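Local coordinates for protein 3-oxosteroid 1-dehydrogenase (Sterolibacterium denitrificans, PDB 7P18) that probably introduces a double bond between C1 and C2 of 3-oxosteroids, using FAD as the cofactor and passing the electrons to an acceptor, at residues L88-L91 against E92-Q96; D144-A147 against N148-M151. All coordinates share one frame; numbering follows the deposited sequence.

Overall arrangement
Contact 1, within helix 84-104, and contact 2, a 3-10 turn running into an extended stretch between strands 131-138 and 157-158, follow one another along the chain without touching: their centres are 31 Å apart and their nearest atoms about 21 Å. Both lie about 20 Å from the centre of the chain, and each comes within about 10 Å of the bound FAD through a side chain. The side chain of Tyr90 in contact 1 is about 8 Å from the cofactor and about 10 Å from the bound androsta-1,4-diene-3,17-dione. In contact 2 the side chain of Leu149 is about 10 Å from FAD, and that of Asn148 about 8 Å from the side chain of Glu37, an FAD-binding residue.

Contact 1 of 2, residues L88-L91 against E92-Q96; sequences LAYL and ESAPQ
With CG of Tyr90 trans to its amide nitrogen (chi1 -179°), the phenol ring is swung along the helix over Ala94, one turn further on. The methyl CB of Ala94 meets one face in a CH-pi contact, 4.1 Å from the ring centroid and displaced toward the rim, with CZ of Tyr90 its nearest ring atom. Ser93 has OG beside its own backbone nitrogen (chi1 -62°), a setting that turns the hydroxyl back to the Ala89 carbonyl; OG lies 3.3 Å from Ala89 O, a weak hydrogen bond at best, since the same proton has another acceptor within reach.

Backbone hydrogen bonds of the alpha-helical i+4 to i kind link Glu92 N to Leu88 O, Ser93 N to Ala89 O and Ala94 N to Tyr90 O, each 2.9 Å long. Pro95 interrupts the series. Lacking an N-H, it sets CD 3.2 Å from Leu91 O, and the helix kinks there. Tyr90 OH is hydrogen-bonded to Trp54 O, so its buried hydroxyl is satisfied while Ala94 covers part of the ring. Outside the two segments, Arg552 NH1 of helix 543-559 is shared by Glu92 OE1, in a salt bridge, and Ser93 OG, in a hydrogen bond, and the charge of that guanidinium group probably helps balance the carboxylate.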
loop_
_atom_site.group_PDB
_atom_site.type_symbol
_atom_site.label_atom_id
_atom_site.label_comp_id
_atom_site.label_asym_id
_atom_site.label_seq_id
_atom_site.Cartn_x
_atom_site.Cartn_y
_atom_site.Cartn_z
ATOM N N LEU A 88 -6.850 -3.233 -20.789
ATOM C CA LEU A 88 -7.409 -2.133 -21.626
ATOM C C LEU A 88 -8.360 -1.301 -20.777
ATOM O O LEU A 88 -8.306 -0.074 -20.831
ATOM C CB LEU A 88 -8.137 -2.706 -22.847
ATOM C CG LEU A 88 -7.267 -3.540 -23.789
ATOM C CD1 LEU A 88 -8.130 -4.240 -24.839
ATOM C CD2 LEU A 88 -6.199 -2.688 -24.447
ATOM N N ALA A 89 -9.227 -1.966 -20.023
ATOM C CA ALA A 89 -10.253 -1.297 -19.195
ATOM C C ALA A 89 -9.581 -0.419 -18.128
ATOM O O ALA A 89 -10.051 0.721 -17.865
ATOM C CB ALA A 89 -11.163 -2.336 -18.609
ATOM N N TYR A 90 -8.506 -0.914 -17.515
ATOM C CA TYR A 90 -7.775 -0.139 -16.471
ATOM C C TYR A 90 -7.241 1.159 -17.092
ATOM O O TYR A 90 -7.386 2.251 -16.526
ATOM C CB TYR A 90 -6.643 -0.943 -15.829
ATOM C CG TYR A 90 -5.956 -0.129 -14.764
ATOM C CD1 TYR A 90 -6.600 0.120 -13.558
ATOM C CD2 TYR A 90 -4.724 0.456 -14.962
ATOM C CE1 TYR A 90 -6.009 0.892 -12.563
ATOM C CE2 TYR A 90 -4.133 1.252 -13.988
ATOM C CZ TYR A 90 -4.784 1.464 -12.780
ATOM O OH TYR A 90 -4.233 2.208 -11.783
ATOM N N LEU A 91 -6.604 1.059 -18.247
ATOM C CA LEU A 91 -5.967 2.220 -18.905
ATOM C C LEU A 91 -7.029 3.189 -19.419
ATOM O O LEU A 91 -6.806 4.417 -19.330
ATOM C CB LEU A 91 -5.048 1.716 -20.010
ATOM C CG LEU A 91 -3.893 0.861 -19.537
ATOM C CD1 LEU A 91 -3.110 0.294 -20.717
ATOM C CD2 LEU A 91 -2.951 1.600 -18.598
ATOM N N GLU A 92 -8.159 2.674 -19.894
ATOM C CA GLU A 92 -9.300 3.517 -20.298
ATOM C C GLU A 92 -9.820 4.321 -19.107
ATOM O O GLU A 92 -9.990 5.534 -19.242
ATOM C CB GLU A 92 -10.431 2.655 -20.873
ATOM C CG GLU A 92 -11.644 3.478 -21.280
ATOM C CD GLU A 92 -12.843 2.713 -21.779
ATOM O OE1 GLU A 92 -12.890 1.505 -21.601
ATOM O OE2 GLU A 92 -13.696 3.327 -22.382
ATOM N N SER A 93 -10.081 3.665 -17.971
ATOM C CA SER A 93 -10.901 4.238 -16.878
ATOM C C SER A 93 -10.061 4.950 -15.814
ATOM O O SER A 93 -10.601 5.853 -15.203
ATOM C CB SER A 93 -11.783 3.194 -16.274
ATOM O OG SER A 93 -12.684 2.678 -17.234
ATOM N N ALA A 94 -8.808 4.583 -15.614
ATOM C CA ALA A 94 -7.989 5.170 -14.521
ATOM C C ALA A 94 -7.919 6.701 -14.651
ATOM O O ALA A 94 -8.209 7.426 -13.697
ATOM C CB ALA A 94 -6.656 4.509 -14.474
ATOM N N PRO A 95 -7.592 7.284 -15.830
ATOM C CA PRO A 95 -7.608 8.743 -15.958
ATOM C C PRO A 95 -8.998 9.365 -15.754
ATOM O O PRO A 95 -9.102 10.495 -15.208
ATOM C CB PRO A 95 -7.110 9.021 -17.402
ATOM C CG PRO A 95 -6.460 7.710 -17.844
ATOM C CD PRO A 95 -7.052 6.596 -17.022
ATOM N N GLN A 96 -10.032 8.655 -16.180
ATOM C CA GLN A 96 -11.427 9.141 -16.058
ATOM C C GLN A 96 -11.830 9.177 -14.582
ATOM O O GLN A 96 -12.492 10.163 -14.170
ATOM C CB GLN A 96 -12.360 8.271 -16.872
ATOM C CG GLN A 96 -12.144 8.351 -18.379
ATOM C CD GLN A 96 -13.168 7.488 -19.067
ATOM O OE1 GLN A 96 -13.830 6.685 -18.429
ATOM N NE2 GLN A 96 -13.236 7.585 -20.375
#

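Contact 2 of 2, residues D144-A147 against N148-M151; sequences DEFA and NLRM
Two backbone hydrogen bonds of the 3-10 kind span the junction: Asn148 N donates to Glu145 O over 3.0 Å, and Leu149 N to Phe146 O over 3.2 Å. A third polar link joins side chains. Asn148 ND2 donates to Glu145 OE1 at 3.0 Å, almost straight at 175°, with the oxygen in the amide plane but the donor above the carboxylate plane. The bend of Glu145 at chi2 (-57°) folds its carboxylate back to the amide, the two flat groups lying 43° apart. A water bridges the carbonyls beyond, giving a hydrogen bond to each of Ala147 O and Leu149 O, and Lys41 NZ is also hydrogen-bonded to Ala147 O.

Among apolar groups, Met151 and Phe146 cross at about a right angle. The methionine, bent at chi2 and chi3, brings CE to 3.8 Å from Phe146 CZ, while SD stands 4.7 Å from the ring centroid in an oblique Met-aromatic contact. Leu149 CD2 comes to 4.1 Å from Phe146 CE1; Leu149 also packs on Ala213 of helix 208-222.

The whole is a 3-10 turn opening into extended chain, held by backbone hydrogen bonds to Tyr42 in the loop between strand 33-36 of the Rossmann-type sheet and the FAD-binding residues Thr45 and Ser46.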
loop_
_atom_site.group_PDB
_atom_site.type_symbol
_atom_site.label_atom_id
_atom_site.label_comp_id
_atom_site.label_asym_id
_atom_site.label_seq_id
_atom_site.Cartn_x
_atom_site.Cartn_y
_atom_site.Cartn_z
ATOM N N ASP A 144 -18.102 15.993 12.955
ATOM C CA ASP A 144 -17.994 14.936 13.989
ATOM C C ASP A 144 -17.519 13.612 13.363
ATOM O O ASP A 144 -17.017 12.772 14.122
ATOM C CB ASP A 144 -19.308 14.769 14.748
ATOM C CG ASP A 144 -19.665 15.974 15.599
ATOM O OD1 ASP A 144 -18.750 16.610 16.157
ATOM O OD2 ASP A 144 -20.855 16.267 15.678
ATOM N N GLU A 145 -17.589 13.443 12.034
ATOM C CA GLU A 145 -17.116 12.185 11.375
ATOM C C GLU A 145 -15.590 12.084 11.388
ATOM O O GLU A 145 -15.065 10.962 11.200
ATOM C CB GLU A 145 -17.731 12.043 9.983
ATOM C CG GLU A 145 -19.200 11.646 10.038
ATOM C CD GLU A 145 -19.488 10.354 10.783
ATOM O OE1 GLU A 145 -18.567 9.509 10.915
ATOM O OE2 GLU A 145 -20.613 10.222 11.273
ATOM N N PHE A 146 -14.866 13.165 11.669
ATOM C CA PHE A 146 -13.410 13.092 11.898
ATOM C C PHE A 146 -13.110 12.049 12.980
ATOM O O PHE A 146 -12.119 11.302 12.843
ATOM C CB PHE A 146 -12.819 14.460 12.224
ATOM C CG PHE A 146 -11.344 14.394 12.512
ATOM C CD1 PHE A 146 -10.461 13.953 11.538
ATOM C CD2 PHE A 146 -10.843 14.718 13.772
ATOM C CE1 PHE A 146 -9.106 13.875 11.788
ATOM C CE2 PHE A 146 -9.491 14.582 14.038
ATOM C CZ PHE A 146 -8.624 14.206 13.039
ATOM N N ALA A 147 -13.981 11.919 13.987
ATOM C CA ALA A 147 -13.760 11.009 15.138
ATOM C C ALA A 147 -13.653 9.556 14.661
ATOM O O ALA A 147 -13.019 8.762 15.359
ATOM C CB ALA A 147 -14.878 11.170 16.157
ATOM N N ASN A 148 -14.244 9.224 13.505
ATOM C CA ASN A 148 -14.354 7.829 12.999
ATOM C C ASN A 148 -13.370 7.527 11.856
ATOM O O ASN A 148 -13.402 6.379 11.353
ATOM C CB ASN A 148 -15.801 7.556 12.596
ATOM C CG ASN A 148 -16.748 7.675 13.772
ATOM O OD1 ASN A 148 -16.443 7.183 14.866
ATOM N ND2 ASN A 148 -17.901 8.290 13.528
ATOM N N LEU A 149 -12.493 8.466 11.492
ATOM C CA LEU A 149 -11.408 8.228 10.497
ATOM C C LEU A 149 -10.363 7.291 11.109
ATOM O O LEU A 149 -9.883 7.563 12.257
ATOM C CB LEU A 149 -10.789 9.565 10.086
ATOM C CG LEU A 149 -9.535 9.519 9.201
ATOM C CD1 LEU A 149 -9.812 8.878 7.848
ATOM C CD2 LEU A 149 -8.989 10.918 8.993
ATOM N N ARG A 150 -9.995 6.233 10.388
ATOM C CA ARG A 150 -8.803 5.416 10.748
ATOM C C ARG A 150 -7.576 6.307 10.613
ATOM O O ARG A 150 -7.358 6.836 9.497
ATOM C CB ARG A 150 -8.672 4.150 9.894
ATOM C CG ARG A 150 -7.525 3.250 10.340
ATOM C CD ARG A 150 -7.628 1.848 9.767
ATOM N NE ARG A 150 -8.860 1.191 10.194
ATOM C CZ ARG A 150 -9.010 0.582 11.381
ATOM N NH1 ARG A 150 -8.004 0.577 12.247
ATOM N NH2 ARG A 150 -10.163 0.029 11.718
ATOM N N MET A 151 -6.820 6.549 11.691
ATOM C CA MET A 151 -5.819 7.643 11.690
ATOM C C MET A 151 -4.490 7.142 11.139
ATOM O O MET A 151 -4.130 5.957 11.329
ATOM C CB MET A 151 -5.634 8.256 13.080
ATOM C CG MET A 151 -6.896 8.903 13.603
ATOM S SD MET A 151 -7.542 10.307 12.663
ATOM C CE MET A 151 -6.117 11.377 12.644
HETATM O O HOH W 1 -10.201 8.061 14.816
#